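Local coordinates for protein putative peptidase (Bacteroides fragilis, PDB 5DYN) that acts as a cysteine peptidase of the clostripain family and probably activates the Bacteroides fragilis toxin by proteolytic cleavage, at residues Asp14-Leu19 / Leu44-Ser49; Arg132-Lys137 / Ala239-Tyr244; Tyr158-Phe163 / Asp175-Ala180. All blocks are in the same frame, centred on the assembly; numbering follows the deposited sequence.

Interaction 1: Asp14-Leu19 / Leu44-Ser49; sequences DLHAAL and LRDCGS
His16 and Asp46 meet at the outer margin of a contact whose inner half is built from leucines and a cysteine, a division of labour in which polar groups close the side nearer to solvent. The inner part is the tighter one. Leu44, just past the end of its helix, sends CD2 against CB of His16 at 3.7 Å. Its other branch, CD1, reaches CD2 of Leu15, the two side chains crossing at roughly a right angle. Beside them Cys47 SG lies 3.6 Å from CB of Leu19. The same sulfur comes obliquely to the His16 ring, 3.8 Å from CD2.

The outer part is more polar. A chi1 of 172°, with CG trans to the main-chain nitrogen, carries the imidazole out to the Asp46 carboxylate, to which it presents its edge. NE2 of His16 donates to OD2 of Asp46 over 2.7 Å at 160°, nearly within the ring plane and into the syn lone pair of that oxygen. Ring and carboxylate planes stand 31° apart, and Asp46 itself is exposed. A water lies 3.1 Å from both Leu19 O and Cys47 O, though it has more acceptors around it than protons to offer.

Met95 and Ile99 of the other chain cover Leu15, Ala18 and Leu19. Within the chain, helix 12-18 and the loop leading from helix 38-43 into strand 50-53 both rest on strand 25-31, where Phe30 touches Leu15 and Leu44, and Leu28 touches Leu19 and Leu44.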
loop_
_atom_site.group_PDB
_atom_site.type_symbol
_atom_site.label_atom_id
_atom_site.label_comp_id
_atom_site.label_asym_id
_atom_site.label_seq_id
_atom_site.Cartn_x
_atom_site.Cartn_y
_atom_site.Cartn_z
ATOM N N ASP B 14 -4.158 -7.174 12.458
ATOM C CA ASP B 14 -5.445 -6.581 12.802
ATOM C C ASP B 14 -6.173 -6.061 11.563
ATOM O O ASP B 14 -7.397 -6.175 11.467
ATOM C CB ASP B 14 -5.259 -5.449 13.810
ATOM C CG ASP B 14 -4.626 -5.921 15.099
ATOM O OD1 ASP B 14 -4.820 -7.101 15.452
ATOM O OD2 ASP B 14 -3.931 -5.117 15.753
ATOM N N LEU B 15 -5.421 -5.490 10.624
ATOM C CA LEU B 15 -6.001 -5.018 9.369
ATOM C C LEU B 15 -6.612 -6.181 8.594
ATOM O O LEU B 15 -7.735 -6.086 8.099
ATOM C CB LEU B 15 -4.950 -4.306 8.514
ATOM C CG LEU B 15 -5.337 -3.954 7.073
ATOM C CD1 LEU B 15 -6.612 -3.118 7.020
ATOM C CD2 LEU B 15 -4.197 -3.224 6.375
ATOM N N HIS B 16 -5.863 -7.277 8.502
ATOM C CA HIS B 16 -6.344 -8.487 7.843
ATOM C C HIS B 16 -7.613 -9.021 8.500
ATOM O O HIS B 16 -8.562 -9.408 7.815
ATOM C CB HIS B 16 -5.267 -9.572 7.853
ATOM C CG HIS B 16 -5.757 -10.903 7.376
ATOM N ND1 HIS B 16 -6.159 -11.901 8.238
ATOM C CD2 HIS B 16 -5.925 -11.398 6.127
ATOM C CE1 HIS B 16 -6.548 -12.953 7.541
ATOM N NE2 HIS B 16 -6.415 -12.674 6.256
ATOM N N ALA B 17 -7.618 -9.049 9.830
ATOM C CA ALA B 17 -8.785 -9.496 10.582
ATOM C C ALA B 17 -10.001 -8.638 10.241
ATOM O O ALA B 17 -11.110 -9.149 10.091
ATOM C CB ALA B 17 -8.505 -9.457 12.077
ATOM N N ALA B 18 -9.776 -7.337 10.100
ATOM C CA ALA B 18 -10.843 -6.393 9.791
ATOM C C ALA B 18 -11.404 -6.594 8.384
ATOM O O ALA B 18 -12.612 -6.486 8.170
ATOM C CB ALA B 18 -10.345 -4.966 9.956
ATOM N N LEU B 19 -10.530 -6.887 7.429
ATOM C CA LEU B 19 -10.942 -7.016 6.033
ATOM C C LEU B 19 -11.686 -8.323 5.754
ATOM O O LEU B 19 -12.088 -8.584 4.619
ATOM C CB LEU B 19 -9.727 -6.901 5.110
ATOM C CG LEU B 19 -9.099 -5.509 5.003
ATOM C CD1 LEU B 19 -7.850 -5.531 4.134
ATOM C CD2 LEU B 19 -10.111 -4.511 4.462
ATOM N N LEU B 44 -2.277 -10.070 3.122
ATOM C CA LEU B 44 -3.587 -9.649 2.633
ATOM C C LEU B 44 -3.963 -10.319 1.315
ATOM O O LEU B 44 -4.852 -9.842 0.609
ATOM C CB LEU B 44 -3.628 -8.126 2.458
ATOM C CG LEU B 44 -3.362 -7.265 3.696
ATOM C CD1 LEU B 44 -3.527 -5.787 3.372
ATOM C CD2 LEU B 44 -4.271 -7.669 4.844
ATOM N N ARG B 45 -3.296 -11.423 0.990
ATOM C CA ARG B 45 -3.504 -12.089 -0.294
ATOM C C ARG B 45 -4.931 -12.620 -0.445
ATOM O O ARG B 45 -5.425 -12.787 -1.561
ATOM C CB ARG B 45 -2.497 -13.232 -0.473
ATOM C CG ARG B 45 -2.747 -14.425 0.436
ATOM C CD ARG B 45 -1.535 -15.331 0.521
ATOM N NE ARG B 45 -1.790 -16.508 1.347
ATOM C CZ ARG B 45 -1.807 -16.502 2.675
ATOM N NH1 ARG B 45 -1.586 -15.376 3.340
ATOM N NH2 ARG B 45 -2.045 -17.622 3.342
ATOM N N ASP B 46 -5.591 -12.872 0.681
ATOM C CA ASP B 46 -6.930 -13.448 0.679
ATOM C C ASP B 46 -8.021 -12.382 0.738
ATOM O O ASP B 46 -9.207 -12.706 0.792
ATOM C CB ASP B 46 -7.091 -14.415 1.855
ATOM C CG ASP B 46 -6.812 -13.755 3.194
ATOM O OD1 ASP B 46 -5.872 -12.936 3.275
ATOM O OD2 ASP B 46 -7.533 -14.057 4.169
ATOM N N CYS B 47 -7.616 -11.115 0.724
ATOM C CA CYS B 47 -8.563 -10.010 0.847
ATOM C C CYS B 47 -8.930 -9.408 -0.497
ATOM O O CYS B 47 -9.954 -8.740 -0.629
ATOM C CB CYS B 47 -7.995 -8.920 1.751
ATOM S SG CYS B 47 -7.816 -9.433 3.457
ATOM N N GLY B 48 -8.089 -9.640 -1.495
ATOM C CA GLY B 48 -8.321 -9.057 -2.796
ATOM C C GLY B 48 -7.444 -9.648 -3.872
ATOM O O GLY B 48 -6.732 -10.624 -3.641
ATOM N N SER B 49 -7.498 -9.047 -5.054
ATOM C CA SER B 49 -6.750 -9.546 -6.196
ATOM C C SER B 49 -5.437 -8.791 -6.397
ATOM O O SER B 49 -4.406 -9.400 -6.673
ATOM C CB SER B 49 -7.607 -9.461 -7.458
ATOM O OG SER B 49 -8.874 -10.053 -7.238
HETATM O O HOH W 1 -11.930 -9.441 1.680
#

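Interaction 2: Arg132-Lys137 / Ala239-Tyr244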
loop_
_atom_site.group_PDB
_atom_site.type_symbol
_atom_site.label_atom_id
_atom_site.label_comp_id
_atom_site.label_asym_id
_atom_site.label_seq_id
_atom_site.Cartn_x
_atom_site.Cartn_y
_atom_site.Cartn_z
ATOM N N ARG B 132 19.066 -22.141 1.619
ATOM C CA ARG B 132 20.179 -22.645 0.828
ATOM C C ARG B 132 21.305 -21.622 0.676
ATOM O O ARG B 132 22.476 -21.991 0.557
ATOM C CB ARG B 132 19.655 -23.074 -0.545
ATOM C CG ARG B 132 20.643 -23.778 -1.446
ATOM C CD ARG B 132 19.887 -24.492 -2.556
ATOM N NE ARG B 132 20.693 -24.693 -3.756
ATOM C CZ ARG B 132 20.211 -25.162 -4.903
ATOM N NH1 ARG B 132 18.926 -25.477 -5.001
ATOM N NH2 ARG B 132 21.009 -25.312 -5.952
ATOM N N TYR B 133 20.954 -20.339 0.687
ATOM C CA TYR B 133 21.933 -19.284 0.437
ATOM C C TYR B 133 22.159 -18.383 1.645
ATOM O O TYR B 133 22.932 -17.430 1.578
ATOM C CB TYR B 133 21.502 -18.440 -0.764
ATOM C CG TYR B 133 21.639 -19.167 -2.078
ATOM C CD1 TYR B 133 20.588 -19.915 -2.591
ATOM C CD2 TYR B 133 22.825 -19.118 -2.801
ATOM C CE1 TYR B 133 20.709 -20.585 -3.788
ATOM C CE2 TYR B 133 22.956 -19.786 -4.000
ATOM C CZ TYR B 133 21.895 -20.519 -4.489
ATOM O OH TYR B 133 22.016 -21.189 -5.685
ATOM N N ILE B 134 21.474 -18.680 2.742
ATOM C CA ILE B 134 21.675 -17.953 3.990
ATOM C C ILE B 134 21.873 -18.967 5.110
ATOM O O ILE B 134 20.965 -19.237 5.897
ATOM C CB ILE B 134 20.491 -17.019 4.314
ATOM C CG1 ILE B 134 20.115 -16.183 3.088
ATOM C CG2 ILE B 134 20.827 -16.116 5.494
ATOM C CD1 ILE B 134 18.919 -15.291 3.305
ATOM N N THR B 135 23.071 -19.540 5.162
ATOM C CA THR B 135 23.364 -20.626 6.088
ATOM C C THR B 135 23.899 -20.119 7.424
ATOM O O THR B 135 23.819 -20.819 8.434
ATOM C CB THR B 135 24.377 -21.611 5.477
ATOM O OG1 THR B 135 25.545 -20.896 5.051
ATOM C CG2 THR B 135 23.764 -22.322 4.279
ATOM N N GLY B 136 24.437 -18.902 7.425
ATOM C CA GLY B 136 24.980 -18.308 8.635
ATOM C C GLY B 136 24.250 -17.049 9.069
ATOM O O GLY B 136 23.360 -16.565 8.371
ATOM N N LYS B 137 24.628 -16.522 10.230
ATOM C CA LYS B 137 24.021 -15.304 10.765
ATOM C C LYS B 137 25.004 -14.141 10.713
ATOM O O LYS B 137 25.929 -14.057 11.525
ATOM C CB LYS B 137 23.540 -15.527 12.201
ATOM C CG LYS B 137 22.922 -14.296 12.851
ATOM C CD LYS B 137 22.323 -14.635 14.207
ATOM C CE LYS B 137 21.795 -13.395 14.909
ATOM N NZ LYS B 137 21.306 -13.707 16.282
ATOM N N ALA B 239 12.820 -18.910 8.451
ATOM C CA ALA B 239 12.924 -19.706 9.675
ATOM C C ALA B 239 14.037 -20.748 9.581
ATOM O O ALA B 239 14.599 -21.163 10.593
ATOM C CB ALA B 239 11.595 -20.386 9.982
ATOM N N ASP B 240 14.355 -21.159 8.358
ATOM C CA ASP B 240 15.362 -22.188 8.135
ATOM C C ASP B 240 16.719 -21.616 7.728
ATOM O O ASP B 240 17.625 -22.365 7.369
ATOM C CB ASP B 240 14.874 -23.172 7.070
ATOM C CG ASP B 240 13.604 -23.890 7.482
ATOM O OD1 ASP B 240 13.477 -24.244 8.674
ATOM O OD2 ASP B 240 12.728 -24.098 6.615
ATOM N N THR B 241 16.858 -20.292 7.773
ATOM C CA THR B 241 18.151 -19.665 7.503
ATOM C C THR B 241 19.006 -19.661 8.765
ATOM O O THR B 241 18.510 -19.921 9.859
ATOM C CB THR B 241 18.005 -18.212 6.991
ATOM O OG1 THR B 241 17.379 -17.404 7.995
ATOM C CG2 THR B 241 17.183 -18.161 5.711
ATOM N N GLY B 242 20.290 -19.357 8.609
ATOM C CA GLY B 242 21.197 -19.285 9.741
ATOM C C GLY B 242 20.860 -18.154 10.695
ATOM O O GLY B 242 21.318 -18.138 11.838
ATOM N N TRP B 243 20.060 -17.204 10.222
ATOM C CA TRP B 243 19.642 -16.071 11.040
ATOM C C TRP B 243 18.641 -16.467 12.117
ATOM O O TRP B 243 18.555 -15.817 13.157
ATOM C CB TRP B 243 19.037 -14.971 10.160
ATOM C CG TRP B 243 20.017 -13.919 9.756
ATOM C CD1 TRP B 243 20.765 -13.888 8.615
ATOM C CD2 TRP B 243 20.363 -12.743 10.497
ATOM N NE1 TRP B 243 21.555 -12.765 8.600
ATOM C CE2 TRP B 243 21.326 -12.045 9.743
ATOM C CE3 TRP B 243 19.953 -12.214 11.724
ATOM C CZ2 TRP B 243 21.883 -10.844 10.175
ATOM C CZ3 TRP B 243 20.507 -11.021 12.150
ATOM C CH2 TRP B 243 21.461 -10.351 11.380
ATOM N N TYR B 244 17.885 -17.534 11.871
ATOM C CA TYR B 244 16.784 -17.890 12.762
ATOM C C TYR B 244 16.780 -19.347 13.230
ATOM O O TYR B 244 16.192 -19.657 14.267
ATOM C CB TYR B 244 15.451 -17.580 12.079
ATOM C CG TYR B 244 15.174 -16.103 11.906
ATOM C CD1 TYR B 244 14.894 -15.300 13.003
ATOM C CD2 TYR B 244 15.185 -15.515 10.646
ATOM C CE1 TYR B 244 14.639 -13.951 12.856
ATOM C CE2 TYR B 244 14.930 -14.165 10.487
ATOM C CZ TYR B 244 14.656 -13.389 11.597
ATOM O OH TYR B 244 14.397 -12.045 11.455
#
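Gly242 and Ile134 join two loops of the clostripain-family domain, the one leaving helix 130-133 and the one near the end of the chain, where 241-244 folds into a beta turn closed by Tyr244 N on Thr241 O. The example illustrates how a loop far away in sequence can be docked by one backbone bond and a few well-placed side chains.

Backbone bonding is sparse. Gly242 N donates to Ile134 O over 2.8 Å, at 164°, with the donor tilted 29° from the carbonyl plane. Next to it the chains run very close, their CA atoms at Gly136 and Gly242 only 4.1 Å apart. Gly242 CA makes a CA-H...O contact of 3.3 Å with Thr135 O.

Apolar packing fills the inner side. Ile134 and Thr241 lie alongside each other and point the same way, CB of Ile134 being 3.8 Å from CG2 of Thr241. The CG2 branch of Ile134 also reaches the rim of the Trp243 ring at CD1, in the plane of the indole. Ile134 packs on Phe140 and Trp238 as well.

Polar ends are met by neighbouring residues. Thr241 OG1 is hydrogen-bonded to Trp238 O and accepts a weak bond from Trp243 N, while NE1 of Trp243 is bonded to Gln138 O.

The remaining interaction is CH-pi. Lys137, exposed to solvent, with CG opposite the main-chain nitrogen (chi1 179°) and the rest of the chain extended, lies across the indole face of Trp243 at about a right angle. Its CE stands 3.9 Å from Trp243 CZ3, and its CG sits 3.9 Å from the centroid of the six-membered ring.

Interaction 3: Tyr158-Phe163 / Asp175-Ala180; sequences YDLDRF and DSWREA. With NA (sodium ion), chain H.
A salt-bridge network centred on Asp161 joins two helices consecutive in the chain, and beside it Leu160 and Asp161 meet the rim of Trp177. With CG swung away from the main-chain nitrogen (chi1 180°), Trp177 drives its six-membered ring between the helices. CZ2 meets CG of Leu160 at 3.7 Å, and CZ3 lies 3.4 Å from OD1 of Asp161, which approaches in the ring plane. OD2 of Asp161 is gripped side-on by NE and NH2 of Arg162, at 3.0 Å from NE, both nitrogens coming from one face of the carboxylate, and it also pairs with Lys209. OD1 is hydrogen-bonded to Tyr174 OH and makes a long salt bridge to Arg178 NH1, 3.8 Å away; the oxygen lies well out of the guanidinium plane, so the attraction is of charges alone. The shared carboxylate probably offsets the closeness of the two arginines, while Arg178 NE has its firmer partner in Asp182.

Asp159 caps helix 160-167 through OD2 and Arg162 N. On helix 172-182, Ala180 O binds a sodium ion at 2.6 Å together with Glu118. Helix 119-127 packs against Trp177 through Leu122 and Ala125, while its Thr126 holds the indole nitrogen.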
loop_
_atom_site.group_PDB
_atom_site.type_symbol
_atom_site.label_atom_id
_atom_site.label_comp_id
_atom_site.label_asym_id
_atom_site.label_seq_id
_atom_site.Cartn_x
_atom_site.Cartn_y
_atom_site.Cartn_z
ATOM N N TYR B 158 14.019 -3.165 1.508
ATOM C CA TYR B 158 14.892 -3.360 0.357
ATOM C C TYR B 158 14.139 -4.060 -0.763
ATOM O O TYR B 158 13.137 -4.731 -0.521
ATOM C CB TYR B 158 16.121 -4.179 0.737
ATOM C CG TYR B 158 17.099 -3.460 1.630
ATOM C CD1 TYR B 158 16.931 -3.448 3.008
ATOM C CD2 TYR B 158 18.201 -2.802 1.096
ATOM C CE1 TYR B 158 17.833 -2.795 3.831
ATOM C CE2 TYR B 158 19.107 -2.149 1.909
ATOM C CZ TYR B 158 18.917 -2.148 3.275
ATOM O OH TYR B 158 19.814 -1.498 4.089
ATOM N N ASP B 159 14.622 -3.911 -1.990
ATOM C CA ASP B 159 13.995 -4.575 -3.122
ATOM C C ASP B 159 14.194 -6.087 -3.036
ATOM O O ASP B 159 15.321 -6.569 -2.959
ATOM C CB ASP B 159 14.552 -4.038 -4.437
ATOM C CG ASP B 159 13.868 -4.642 -5.641
ATOM O OD1 ASP B 159 12.740 -4.210 -5.961
ATOM O OD2 ASP B 159 14.455 -5.553 -6.263
ATOM N N LEU B 160 13.088 -6.828 -3.042
ATOM C CA LEU B 160 13.125 -8.279 -2.888
ATOM C C LEU B 160 13.899 -8.964 -4.008
ATOM O O LEU B 160 14.746 -9.824 -3.754
ATOM C CB LEU B 160 11.703 -8.841 -2.820
ATOM C CG LEU B 160 11.575 -10.367 -2.815
ATOM C CD1 LEU B 160 12.190 -10.953 -1.557
ATOM C CD2 LEU B 160 10.120 -10.787 -2.952
ATOM N N ASP B 161 13.608 -8.579 -5.244
ATOM C CA ASP B 161 14.241 -9.198 -6.400
ATOM C C ASP B 161 15.756 -9.009 -6.405
ATOM O O ASP B 161 16.503 -9.955 -6.659
ATOM C CB ASP B 161 13.648 -8.643 -7.693
ATOM C CG ASP B 161 14.411 -9.096 -8.921
ATOM O OD1 ASP B 161 14.147 -10.221 -9.399
ATOM O OD2 ASP B 161 15.274 -8.330 -9.405
ATOM N N ARG B 162 16.209 -7.793 -6.123
ATOM C CA ARG B 162 17.639 -7.508 -6.116
ATOM C C ARG B 162 18.344 -8.209 -4.959
ATOM O O ARG B 162 19.520 -8.561 -5.060
ATOM C CB ARG B 162 17.885 -6.000 -6.055
ATOM C CG ARG B 162 17.474 -5.252 -7.314
ATOM C CD ARG B 162 18.353 -5.626 -8.502
ATOM N NE ARG B 162 17.885 -6.826 -9.187
ATOM C CZ ARG B 162 18.538 -7.429 -10.176
ATOM N NH1 ARG B 162 19.696 -6.946 -10.605
ATOM N NH2 ARG B 162 18.030 -8.517 -10.737
ATOM N N PHE B 163 17.620 -8.417 -3.864
ATOM C CA PHE B 163 18.167 -9.135 -2.718
ATOM C C PHE B 163 18.376 -10.618 -3.033
ATOM O O PHE B 163 19.417 -11.190 -2.699
ATOM C CB PHE B 163 17.252 -8.975 -1.501
ATOM C CG PHE B 163 17.610 -9.875 -0.352
ATOM C CD1 PHE B 163 18.807 -9.714 0.326
ATOM C CD2 PHE B 163 16.746 -10.880 0.053
ATOM C CE1 PHE B 163 19.140 -10.542 1.385
ATOM C CE2 PHE B 163 17.072 -11.713 1.113
ATOM C CZ PHE B 163 18.272 -11.544 1.777
ATOM N N ASP B 175 17.089 -17.448 -11.601
ATOM C CA ASP B 175 16.214 -17.549 -12.766
ATOM C C ASP B 175 14.933 -18.304 -12.445
ATOM O O ASP B 175 13.850 -17.910 -12.874
ATOM C CB ASP B 175 16.942 -18.230 -13.923
ATOM C CG ASP B 175 18.184 -17.478 -14.348
ATOM O OD1 ASP B 175 18.250 -16.255 -14.101
ATOM O OD2 ASP B 175 19.094 -18.102 -14.933
ATOM N N SER B 176 15.068 -19.388 -11.688
ATOM C CA SER B 176 13.918 -20.171 -11.258
ATOM C C SER B 176 13.010 -19.323 -10.383
ATOM O O SER B 176 11.801 -19.260 -10.604
ATOM C CB SER B 176 14.362 -21.423 -10.502
ATOM O OG SER B 176 15.011 -22.335 -11.369
ATOM N N TRP B 177 13.609 -18.665 -9.395
ATOM C CA TRP B 177 12.870 -17.786 -8.498
ATOM C C TRP B 177 12.263 -16.619 -9.266
ATOM O O TRP B 177 11.121 -16.228 -9.022
ATOM C CB TRP B 177 13.779 -17.267 -7.382
ATOM C CG TRP B 177 13.082 -16.349 -6.431
ATOM C CD1 TRP B 177 12.449 -16.696 -5.275
ATOM C CD2 TRP B 177 12.939 -14.927 -6.556
ATOM N NE1 TRP B 177 11.922 -15.581 -4.671
ATOM C CE2 TRP B 177 12.208 -14.482 -5.438
ATOM C CE3 TRP B 177 13.357 -13.989 -7.507
ATOM C CZ2 TRP B 177 11.887 -13.138 -5.241
ATOM C CZ3 TRP B 177 13.038 -12.656 -7.310
ATOM C CH2 TRP B 177 12.311 -12.244 -6.186
ATOM N N ARG B 178 13.040 -16.073 -10.197
ATOM C CA ARG B 178 12.616 -14.938 -11.007
ATOM C C ARG B 178 11.365 -15.257 -11.826
ATOM O O ARG B 178 10.535 -14.381 -12.073
ATOM C CB ARG B 178 13.757 -14.504 -11.930
ATOM C CG ARG B 178 13.399 -13.397 -12.894
ATOM C CD ARG B 178 12.938 -12.151 -12.167
ATOM N NE ARG B 178 12.668 -11.069 -13.107
ATOM C CZ ARG B 178 13.587 -10.213 -13.540
ATOM N NH1 ARG B 178 14.839 -10.308 -13.112
ATOM N NH2 ARG B 178 13.255 -9.260 -14.399
ATOM N N GLU B 179 11.234 -16.516 -12.238
ATOM C CA GLU B 179 10.055 -16.965 -12.973
ATOM C C GLU B 179 8.796 -16.800 -12.129
ATOM O O GLU B 179 7.755 -16.368 -12.624
ATOM C CB GLU B 179 10.205 -18.425 -13.410
ATOM C CG GLU B 179 11.229 -18.646 -14.514
ATOM C CD GLU B 179 11.238 -20.073 -15.032
ATOM O OE1 GLU B 179 11.241 -21.013 -14.208
ATOM O OE2 GLU B 179 11.241 -20.253 -16.269
ATOM N N ALA B 180 8.903 -17.146 -10.852
ATOM C CA ALA B 180 7.772 -17.048 -9.941
ATOM C C ALA B 180 7.468 -15.598 -9.591
ATOM O O ALA B 180 6.309 -15.231 -9.397
ATOM C CB ALA B 180 8.040 -17.849 -8.682
HETATM NA NA NA H . 4.328 -16.769 -8.734
#

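The three contacts lie in one clostripain-family domain. Interactions 2 and 3 adjoin, with centres 17 Å apart: Ile134 CD1 touches Phe163 CZ at 4.1 Å, and Phe140 meets Ile134, Trp243 and Phe163, tying both contacts to one aromatic cluster. Along the chain, interaction 3 is nested inside the loop that interaction 2 closes. Interaction 1 stands apart, its centre 29 Å from that of interaction 2 and its nearest atoms about 12 Å from those of interaction 3, and it alone of the three meets the other chain. Ala180 and Glu118 share a sodium ion at interaction 3, and the Ile134 side chain lies about 8 Å from a bound sodium ion. No catalytic residue is identified among the three contacts.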